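Local coordinates for protein B-agarase (Agarivorans gilvus, PDB 5Z6P) that probably hydrolyses the beta-galactosidic linkages of agarose as a beta-agarase of glycoside hydrolase family 50, at residues F99-Q110 / C126-F137; L556-L564 / L577-D586. All coordinates share one frame; numbering follows the deposited sequence.

Interaction 1 (F99-Q110 / C126-F137); sequences FDARALDEHSTQ and CINIAPGKQQSF
S108 OG is held by two groups: N128 ND2 of the facing strand donates to it at 3.1 Å, with the serine oxygen close to the asparagine's amide plane, and E691 makes a further hydrogen bond. N128 holds its CG anti to the backbone N (chi1 -172°), which swings the amide across to the serine; the same ND2 also meets T685. One residue on, T109 and I129 form an antiparallel hydrogen-bonded pair, its I129 N to T109 O bond short at 2.7 Å and nearly straight (175°). The contact lies in the beta-rich part of the chain assigned to an agarase CBM-like domain: strand 122-129 forms a hairpin with 109-117, while 135-140 runs antiparallel to 95-103. In this second pairing F99 bonds F137 and A101 bonds Q135 through their backbones. D100 lies between them on the other face, where S136 OG donates to D100 OD1 in a bond modelled doubtfully short. R207 reaches both side chains, as a salt bridge to D100 and a hydrogen bond to S136. On the face of F99 and A101, the A101 methyl CB sits 3.7 Å from F137 CE2, and I127 CD1 approaches F99 CZ to 3.8 Å while also lying over one face of the F137 ring, near its rim. I129 CG2 lies 4.0 Å from A103 CB. Past strand 126-129, a water accepts from G132 N and donates to A103 O.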
loop_
_atom_site.group_PDB
_atom_site.type_symbol
_atom_site.label_atom_id
_atom_site.label_comp_id
_atom_site.label_asym_id
_atom_site.label_seq_id
_atom_site.Cartn_x
_atom_site.Cartn_y
_atom_site.Cartn_z
ATOM N N PHE A 99 11.052 25.049 -3.624
ATOM C CA PHE A 99 12.442 25.143 -3.198
ATOM C C PHE A 99 13.298 24.303 -4.128
ATOM O O PHE A 99 12.794 23.460 -4.864
ATOM C CB PHE A 99 12.617 24.681 -1.747
ATOM C CG PHE A 99 12.181 23.263 -1.499
ATOM C CD1 PHE A 99 10.874 22.982 -1.140
ATOM C CD2 PHE A 99 13.078 22.217 -1.612
ATOM C CE1 PHE A 99 10.469 21.687 -0.907
ATOM C CE2 PHE A 99 12.678 20.922 -1.373
ATOM C CZ PHE A 99 11.370 20.661 -1.034
ATOM N N ASP A 100 14.598 24.531 -4.094
ATOM C CA ASP A 100 15.502 23.734 -4.905
ATOM C C ASP A 100 16.213 22.754 -4.005
ATOM O O ASP A 100 16.422 23.048 -2.839
ATOM C CB ASP A 100 16.498 24.621 -5.648
ATOM C CG ASP A 100 15.830 25.498 -6.686
ATOM O OD1 ASP A 100 14.675 25.204 -7.063
ATOM O OD2 ASP A 100 16.459 26.477 -7.126
ATOM N N ALA A 101 16.580 21.598 -4.546
ATOM C CA ALA A 101 17.256 20.580 -3.761
ATOM C C ALA A 101 18.236 19.754 -4.588
ATOM O O ALA A 101 17.954 19.421 -5.734
ATOM C CB ALA A 101 16.235 19.670 -3.109
ATOM N N ARG A 102 19.378 19.434 -3.981
ATOM C CA ARG A 102 20.338 18.462 -4.496
ATOM C C ARG A 102 20.565 17.381 -3.458
ATOM O O ARG A 102 20.610 17.677 -2.285
ATOM C CB ARG A 102 21.679 19.111 -4.816
ATOM C CG ARG A 102 21.685 20.000 -6.005
ATOM C CD ARG A 102 23.073 20.022 -6.603
ATOM N NE ARG A 102 23.961 20.939 -5.906
ATOM C CZ ARG A 102 25.234 20.684 -5.624
ATOM N NH1 ARG A 102 25.778 19.523 -5.952
ATOM N NH2 ARG A 102 25.958 21.593 -5.004
ATOM N N ALA A 103 20.716 16.140 -3.892
ATOM C CA ALA A 103 21.103 15.045 -3.010
ATOM C C ALA A 103 22.537 14.652 -3.323
ATOM O O ALA A 103 22.877 14.452 -4.479
ATOM C CB ALA A 103 20.181 13.859 -3.181
ATOM N N LEU A 104 23.377 14.559 -2.299
ATOM C CA LEU A 104 24.792 14.298 -2.505
ATOM C C LEU A 104 25.137 12.845 -2.247
ATOM O O LEU A 104 26.280 12.457 -2.396
ATOM C CB LEU A 104 25.649 15.207 -1.618
ATOM C CG LEU A 104 25.592 16.706 -1.921
ATOM C CD1 LEU A 104 26.619 17.478 -1.124
ATOM C CD2 LEU A 104 25.786 16.970 -3.383
ATOM N N ASP A 105 24.148 12.037 -1.868
ATOM C CA ASP A 105 24.358 10.595 -1.739
ATOM C C ASP A 105 24.404 9.916 -3.103
ATOM O O ASP A 105 24.066 10.527 -4.102
ATOM C CB ASP A 105 23.248 9.972 -0.897
ATOM C CG ASP A 105 23.015 10.722 0.385
ATOM O OD1 ASP A 105 23.755 10.467 1.344
ATOM O OD2 ASP A 105 22.101 11.570 0.433
ATOM N N GLU A 106 24.792 8.646 -3.134
ATOM C CA GLU A 106 24.692 7.852 -4.354
ATOM C C GLU A 106 23.227 7.482 -4.656
ATOM O O GLU A 106 22.873 7.268 -5.803
ATOM C CB GLU A 106 25.551 6.592 -4.249
ATOM C CG GLU A 106 27.052 6.898 -4.194
ATOM C CD GLU A 106 27.879 5.716 -3.768
ATOM O OE1 GLU A 106 29.078 5.905 -3.465
ATOM O OE2 GLU A 106 27.331 4.598 -3.732
ATOM N N HIS A 107 22.398 7.434 -3.612
ATOM C CA HIS A 107 20.967 7.103 -3.710
ATOM C C HIS A 107 20.051 8.333 -3.620
ATOM O O HIS A 107 20.451 9.381 -3.121
ATOM C CB HIS A 107 20.595 6.123 -2.600
ATOM C CG HIS A 107 20.953 6.623 -1.230
ATOM N ND1 HIS A 107 22.146 6.315 -0.610
ATOM C CD2 HIS A 107 20.295 7.448 -0.383
ATOM C CE1 HIS A 107 22.194 6.913 0.566
ATOM N NE2 HIS A 107 21.085 7.607 0.727
ATOM N N SER A 108 18.810 8.192 -4.093
ATOM C CA SER A 108 17.842 9.280 -4.006
ATOM C C SER A 108 17.293 9.432 -2.592
ATOM O O SER A 108 17.508 8.584 -1.728
ATOM C CB SER A 108 16.666 9.067 -4.975
ATOM O OG SER A 108 15.909 7.915 -4.634
ATOM N N THR A 109 16.570 10.523 -2.388
ATOM C CA THR A 109 15.798 10.765 -1.183
ATOM C C THR A 109 14.338 10.942 -1.532
ATOM O O THR A 109 13.990 11.749 -2.411
ATOM C CB THR A 109 16.270 12.037 -0.443
ATOM O OG1 THR A 109 17.644 11.905 -0.088
ATOM C CG2 THR A 109 15.439 12.267 0.802
ATOM N N GLN A 110 13.479 10.199 -0.849
ATOM C CA GLN A 110 12.070 10.501 -0.894
ATOM C C GLN A 110 11.735 11.421 0.275
ATOM O O GLN A 110 11.859 11.047 1.440
ATOM C CB GLN A 110 11.224 9.232 -0.850
ATOM C CG GLN A 110 9.714 9.499 -0.824
ATOM C CD GLN A 110 8.906 8.221 -0.774
ATOM O OE1 GLN A 110 9.458 7.134 -0.678
ATOM N NE2 GLN A 110 7.590 8.349 -0.839
ATOM N N CYS A 126 4.798 14.416 -1.767
ATOM C CA CYS A 126 6.206 14.030 -1.693
ATOM C C CYS A 126 6.945 14.217 -3.012
ATOM O O CYS A 126 6.338 14.389 -4.087
ATOM C CB CYS A 126 6.368 12.581 -1.196
ATOM S SG CYS A 126 5.940 11.272 -2.322
ATOM N N ILE A 127 8.263 14.213 -2.900
ATOM C CA ILE A 127 9.148 14.321 -4.036
ATOM C C ILE A 127 10.258 13.279 -3.957
ATOM O O ILE A 127 10.631 12.846 -2.867
ATOM C CB ILE A 127 9.771 15.714 -4.107
ATOM C CG1 ILE A 127 10.520 16.027 -2.811
ATOM C CG2 ILE A 127 8.700 16.769 -4.347
ATOM C CD1 ILE A 127 11.280 17.327 -2.878
ATOM N N ASN A 128 10.765 12.865 -5.111
ATOM C CA ASN A 128 12.007 12.110 -5.152
ATOM C C ASN A 128 13.159 13.019 -5.586
ATOM O O ASN A 128 13.129 13.603 -6.668
ATOM C CB ASN A 128 11.915 10.909 -6.087
ATOM C CG ASN A 128 13.139 10.013 -5.993
ATOM O OD1 ASN A 128 14.136 10.235 -6.673
ATOM N ND2 ASN A 128 13.081 9.017 -5.108
ATOM N N ILE A 129 14.168 13.148 -4.736
ATOM C CA ILE A 129 15.308 14.002 -5.046
ATOM C C ILE A 129 16.439 13.139 -5.566
ATOM O O ILE A 129 16.991 12.326 -4.837
ATOM C CB ILE A 129 15.770 14.803 -3.827
ATOM C CG1 ILE A 129 14.571 15.513 -3.197
ATOM C CG2 ILE A 129 16.852 15.797 -4.228
ATOM C CD1 ILE A 129 14.804 15.969 -1.802
ATOM N N ALA A 130 16.757 13.295 -6.841
ATOM C CA ALA A 130 17.712 12.420 -7.487
ATOM C C ALA A 130 19.134 12.939 -7.289
ATOM O O ALA A 130 19.338 14.140 -7.125
ATOM C CB ALA A 130 17.385 12.289 -8.967
ATOM N N PRO A 131 20.118 12.037 -7.273
ATOM C CA PRO A 131 21.515 12.486 -7.256
ATOM C C PRO A 131 21.851 13.182 -8.578
ATOM O O PRO A 131 21.237 12.872 -9.586
ATOM C CB PRO A 131 22.309 11.188 -7.099
ATOM C CG PRO A 131 21.309 10.145 -6.725
ATOM C CD PRO A 131 20.012 10.573 -7.320
ATOM N N GLY A 132 22.793 14.115 -8.583
ATOM C CA GLY A 132 23.106 14.835 -9.807
ATOM C C GLY A 132 22.637 16.278 -9.790
ATOM O O GLY A 132 22.712 16.949 -8.767
ATOM N N LYS A 133 22.139 16.757 -10.926
ATOM C CA LYS A 133 21.897 18.184 -11.096
ATOM C C LYS A 133 20.843 18.706 -10.115
ATOM O O LYS A 133 20.054 17.950 -9.549
ATOM C CB LYS A 133 21.489 18.492 -12.546
ATOM C CG LYS A 133 20.353 17.641 -13.098
ATOM C CD LYS A 133 20.075 17.983 -14.560
ATOM C CE LYS A 133 19.078 17.028 -15.190
ATOM N NZ LYS A 133 17.774 17.012 -14.470
ATOM N N GLN A 134 20.873 20.004 -9.875
ATOM C CA GLN A 134 19.861 20.622 -9.048
ATOM C C GLN A 134 18.474 20.462 -9.691
ATOM O O GLN A 134 18.313 20.620 -10.894
ATOM C CB GLN A 134 20.216 22.096 -8.829
ATOM C CG GLN A 134 19.520 22.791 -7.681
ATOM C CD GLN A 134 20.167 24.142 -7.336
ATOM O OE1 GLN A 134 21.376 24.234 -7.122
ATOM N NE2 GLN A 134 19.354 25.194 -7.296
ATOM N N GLN A 135 17.501 20.081 -8.870
ATOM C CA GLN A 135 16.075 20.103 -9.210
ATOM C C GLN A 135 15.313 21.263 -8.592
ATOM O O GLN A 135 15.576 21.592 -7.456
ATOM C CB GLN A 135 15.401 18.832 -8.704
ATOM C CG GLN A 135 15.503 17.443 -9.413
ATOM C CD GLN A 135 16.572 16.531 -8.823
ATOM O OE1 GLN A 135 17.619 16.407 -9.431
ATOM N NE2 GLN A 135 16.443 16.200 -7.532
ATOM N N SER A 136 14.301 21.786 -9.276
ATOM C CA SER A 136 13.314 22.661 -8.633
ATOM C C SER A 136 12.058 21.871 -8.304
ATOM O O SER A 136 11.585 21.114 -9.134
ATOM C CB SER A 136 12.937 23.857 -9.511
ATOM O OG SER A 136 13.891 24.892 -9.391
ATOM N N PHE A 137 11.520 22.045 -7.100
ATOM C CA PHE A 137 10.336 21.310 -6.676
ATOM C C PHE A 137 9.198 22.260 -6.342
ATOM O O PHE A 137 9.411 23.292 -5.736
ATOM C CB PHE A 137 10.654 20.412 -5.476
ATOM C CG PHE A 137 11.664 19.348 -5.779
ATOM C CD1 PHE A 137 11.276 18.163 -6.363
ATOM C CD2 PHE A 137 13.006 19.549 -5.515
ATOM C CE1 PHE A 137 12.192 17.196 -6.666
ATOM C CE2 PHE A 137 13.921 18.584 -5.798
ATOM C CZ PHE A 137 13.515 17.399 -6.382
HETATM O O HOH W 1 24.214 14.725 -6.651
#

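Interaction 2 (L556-L564 / L577-D586); sequences LNQSWQTNL and LTHNSAQVED
A capping box opens helix 581-609 where it meets the C-terminal end of helix 553-560, within the region assigned to the beta-galactosidase family. N580 OD1 accepts from Q583 N at 2.8 Å, and Q583 OE1 accepts in return from N580 N. The capping side chain uses its other amide atom across the contact: N580 ND2 donates to S559 O at 3.3 Å, on an in-plane lone pair although the carbonyl oxygen is tilted from the asparagine amide plane. The axes of the two short helical segments lie 114° apart, and W560 lies against the start of helix 581-609. Its indole is sandwiched, with L556 CD1 over one face and Q583 CG over the opposite one. The latter is a CH-pi contact, CG standing 3.4 Å from the centroid of the five-membered ring; it is placed there by chi1 (-74°), which sets CG beside the backbone N. Beside it, L577 CD2 meets the six-membered ring at W560 CE3, 4.1 Å away. Q583 NE2 also donates to a water that accepts from T578 N. L529 and L546 of neighbouring helices touch the indole as well. D586 also has a salt bridge with K549 at OD1 and a hydrogen bond with Y550 at OD2. W560 NE1 reaches D586 OD2 at 2.8 Å in a nearly straight bond (175°), within the indole plane and on the anti lone pair of that oxygen.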
loop_
_atom_site.group_PDB
_atom_site.type_symbol
_atom_site.label_atom_id
_atom_site.label_comp_id
_atom_site.label_asym_id
_atom_site.label_seq_id
_atom_site.Cartn_x
_atom_site.Cartn_y
_atom_site.Cartn_z
ATOM N N LEU A 556 -16.660 1.952 38.736
ATOM C CA LEU A 556 -16.379 2.492 37.409
ATOM C C LEU A 556 -16.443 4.029 37.428
ATOM O O LEU A 556 -15.596 4.700 36.847
ATOM C CB LEU A 556 -17.351 1.933 36.367
ATOM C CG LEU A 556 -17.147 2.591 35.000
ATOM C CD1 LEU A 556 -17.181 1.549 33.891
ATOM C CD2 LEU A 556 -18.208 3.643 34.760
ATOM N N ASN A 557 -17.458 4.572 38.093
ATOM C CA ASN A 557 -17.629 6.019 38.175
ATOM C C ASN A 557 -16.430 6.698 38.823
ATOM O O ASN A 557 -15.981 7.730 38.351
ATOM C CB ASN A 557 -18.906 6.372 38.931
ATOM C CG ASN A 557 -20.160 6.243 38.059
ATOM O OD1 ASN A 557 -20.086 6.286 36.835
ATOM N ND2 ASN A 557 -21.304 6.082 38.692
ATOM N N GLN A 558 -15.914 6.095 39.891
ATOM C CA GLN A 558 -14.710 6.560 40.576
ATOM C C GLN A 558 -13.517 6.627 39.617
ATOM O O GLN A 558 -12.801 7.619 39.557
ATOM C CB GLN A 558 -14.385 5.626 41.747
ATOM C CG GLN A 558 -13.490 6.210 42.837
ATOM C CD GLN A 558 -13.724 7.695 43.071
ATOM O OE1 GLN A 558 -12.864 8.531 42.776
ATOM N NE2 GLN A 558 -14.896 8.030 43.608
ATOM N N SER A 559 -13.332 5.555 38.861
ATOM C CA SER A 559 -12.220 5.436 37.925
ATOM C C SER A 559 -12.390 6.317 36.687
ATOM O O SER A 559 -11.450 6.980 36.271
ATOM C CB SER A 559 -12.054 3.971 37.528
ATOM O OG SER A 559 -11.262 3.830 36.371
ATOM N N TRP A 560 -13.593 6.325 36.117
ATOM C CA TRP A 560 -13.866 7.081 34.900
ATOM C C TRP A 560 -14.194 8.553 35.160
ATOM O O TRP A 560 -14.221 9.341 34.229
ATOM C CB TRP A 560 -15.030 6.461 34.126
ATOM C CG TRP A 560 -14.686 5.241 33.383
ATOM C CD1 TRP A 560 -13.621 4.425 33.597
ATOM C CD2 TRP A 560 -15.404 4.690 32.279
ATOM N NE1 TRP A 560 -13.633 3.396 32.711
ATOM C CE2 TRP A 560 -14.714 3.531 31.888
ATOM C CE3 TRP A 560 -16.565 5.056 31.600
ATOM C CZ2 TRP A 560 -15.147 2.737 30.834
ATOM C CZ3 TRP A 560 -16.990 4.275 30.551
ATOM C CH2 TRP A 560 -16.287 3.117 30.181
ATOM N N GLN A 561 -14.448 8.896 36.421
ATOM C CA GLN A 561 -14.939 10.219 36.809
ATOM C C GLN A 561 -16.240 10.523 36.078
ATOM O O GLN A 561 -16.397 11.580 35.482
ATOM C CB GLN A 561 -13.887 11.300 36.544
ATOM C CG GLN A 561 -12.618 11.184 37.405
ATOM C CD GLN A 561 -12.870 11.392 38.899
ATOM O OE1 GLN A 561 -13.949 11.818 39.308
ATOM N NE2 GLN A 561 -11.871 11.078 39.718
ATOM N N THR A 562 -17.155 9.556 36.112
ATOM C CA THR A 562 -18.471 9.669 35.498
ATOM C C THR A 562 -19.562 9.575 36.563
ATOM O O THR A 562 -19.270 9.295 37.710
ATOM C CB THR A 562 -18.703 8.569 34.442
ATOM O OG1 THR A 562 -18.464 7.282 35.034
ATOM C CG2 THR A 562 -17.778 8.773 33.228
ATOM N N ASN A 563 -20.814 9.807 36.185
ATOM C CA ASN A 563 -21.923 9.696 37.133
ATOM C C ASN A 563 -22.996 8.744 36.621
ATOM O O ASN A 563 -24.173 9.090 36.626
ATOM C CB ASN A 563 -22.582 11.063 37.410
ATOM C CG ASN A 563 -21.582 12.167 37.690
ATOM O OD1 ASN A 563 -21.543 13.171 36.980
ATOM N ND2 ASN A 563 -20.788 12.004 38.730
ATOM N N LEU A 564 -22.599 7.573 36.138
ATOM C CA LEU A 564 -23.567 6.619 35.613
ATOM C C LEU A 564 -24.421 6.044 36.747
ATOM O O LEU A 564 -23.924 5.796 37.839
ATOM C CB LEU A 564 -22.851 5.511 34.837
ATOM C CG LEU A 564 -22.105 6.038 33.601
ATOM C CD1 LEU A 564 -21.231 4.981 32.954
ATOM C CD2 LEU A 564 -23.125 6.558 32.599
ATOM N N LEU A 577 -16.695 11.038 26.742
ATOM C CA LEU A 577 -15.742 10.538 27.720
ATOM C C LEU A 577 -14.485 11.392 27.665
ATOM O O LEU A 577 -14.082 11.840 26.597
ATOM C CB LEU A 577 -15.409 9.064 27.457
ATOM C CG LEU A 577 -16.568 8.059 27.530
ATOM C CD1 LEU A 577 -16.097 6.669 27.135
ATOM C CD2 LEU A 577 -17.218 8.036 28.910
ATOM N N THR A 578 -13.873 11.629 28.816
ATOM C CA THR A 578 -12.733 12.531 28.870
ATOM C C THR A 578 -11.431 11.825 28.494
ATOM O O THR A 578 -10.425 12.477 28.248
ATOM C CB THR A 578 -12.593 13.167 30.264
ATOM O OG1 THR A 578 -12.154 12.182 31.211
ATOM C CG2 THR A 578 -13.931 13.742 30.710
ATOM N N HIS A 579 -11.466 10.495 28.453
ATOM C CA HIS A 579 -10.304 9.689 28.101
ATOM C C HIS A 579 -9.150 9.856 29.101
ATOM O O HIS A 579 -8.032 10.132 28.693
ATOM C CB HIS A 579 -9.800 10.036 26.690
ATOM C CG HIS A 579 -10.849 9.999 25.622
ATOM N ND1 HIS A 579 -11.999 9.235 25.721
ATOM C CD2 HIS A 579 -10.934 10.633 24.431
ATOM C CE1 HIS A 579 -12.736 9.405 24.644
ATOM N NE2 HIS A 579 -12.109 10.249 23.840
ATOM N N ASN A 580 -9.393 9.670 30.399
ATOM C CA ASN A 580 -8.291 9.750 31.357
ATOM C C ASN A 580 -7.450 8.488 31.271
ATOM O O ASN A 580 -7.721 7.627 30.443
ATOM C CB ASN A 580 -8.800 10.002 32.796
ATOM C CG ASN A 580 -9.816 8.962 33.278
ATOM O OD1 ASN A 580 -9.807 7.812 32.863
ATOM N ND2 ASN A 580 -10.695 9.383 34.165
ATOM N N SER A 581 -6.428 8.365 32.106
ATOM C CA SER A 581 -5.513 7.235 31.952
ATOM C C SER A 581 -6.182 5.908 32.306
ATOM O O SER A 581 -5.848 4.875 31.732
ATOM C CB SER A 581 -4.249 7.429 32.788
ATOM O OG SER A 581 -4.563 7.694 34.131
ATOM N N ALA A 582 -7.135 5.937 33.232
ATOM C CA ALA A 582 -7.856 4.719 33.600
ATOM C C ALA A 582 -8.781 4.255 32.473
ATOM O O ALA A 582 -8.834 3.079 32.151
ATOM C CB ALA A 582 -8.641 4.928 34.868
ATOM N N GLN A 583 -9.512 5.186 31.880
ATOM C CA GLN A 583 -10.358 4.862 30.741
ATOM C C GLN A 583 -9.562 4.292 29.568
ATOM O O GLN A 583 -10.050 3.415 28.868
ATOM C CB GLN A 583 -11.143 6.098 30.289
ATOM C CG GLN A 583 -12.297 6.456 31.223
ATOM C CD GLN A 583 -12.916 7.815 30.922
ATOM O OE1 GLN A 583 -12.232 8.745 30.514
ATOM N NE2 GLN A 583 -14.214 7.931 31.148
ATOM N N VAL A 584 -8.343 4.782 29.352
ATOM C CA VAL A 584 -7.537 4.302 28.226
ATOM C C VAL A 584 -7.059 2.870 28.476
ATOM O O VAL A 584 -7.072 2.051 27.570
ATOM C CB VAL A 584 -6.339 5.235 27.944
ATOM C CG1 VAL A 584 -5.368 4.606 26.961
ATOM C CG2 VAL A 584 -6.848 6.579 27.392
ATOM N N GLU A 585 -6.670 2.555 29.710
ATOM C CA GLU A 585 -6.426 1.156 30.071
ATOM C C GLU A 585 -7.638 0.282 29.726
ATOM O O GLU A 585 -7.490 -0.786 29.160
ATOM C CB GLU A 585 -6.093 1.020 31.562
ATOM C CG GLU A 585 -4.661 1.395 31.935
ATOM C CD GLU A 585 -4.519 1.771 33.412
ATOM O OE1 GLU A 585 -3.482 2.355 33.784
ATOM O OE2 GLU A 585 -5.446 1.495 34.202
ATOM N N ASP A 586 -8.833 0.763 30.053
ATOM C CA ASP A 586 -10.068 0.045 29.735
ATOM C C ASP A 586 -10.320 -0.030 28.216
ATOM O O ASP A 586 -10.716 -1.066 27.721
ATOM C CB ASP A 586 -11.263 0.692 30.460
ATOM C CG ASP A 586 -11.240 0.432 31.971
ATOM O OD1 ASP A 586 -10.676 -0.594 32.368
ATOM O OD2 ASP A 586 -11.767 1.246 32.749
HETATM O O HOH W 2 -15.302 10.531 31.248
#

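The two contacts lie far apart in the single chain, with centres about 50 Å apart and nearest atoms about 31 Å, and they do not touch. They follow one another in sequence: interaction 1 closes before interaction 2 opens. Interaction 1 ties together strands of the CBM-like region, whereas interaction 2 joins two helices within the stretch assigned to the beta-galactosidase family, so they share no helix or strand. The hairpin side of interaction 1 nonetheless reaches beyond its own region, to residues 683-691 at the start of helix 689-704 and just before it. Interaction 1 thus also lies at a junction between distant parts of the chain, while residues 556-564 and 577-586 pack among neighbouring helices.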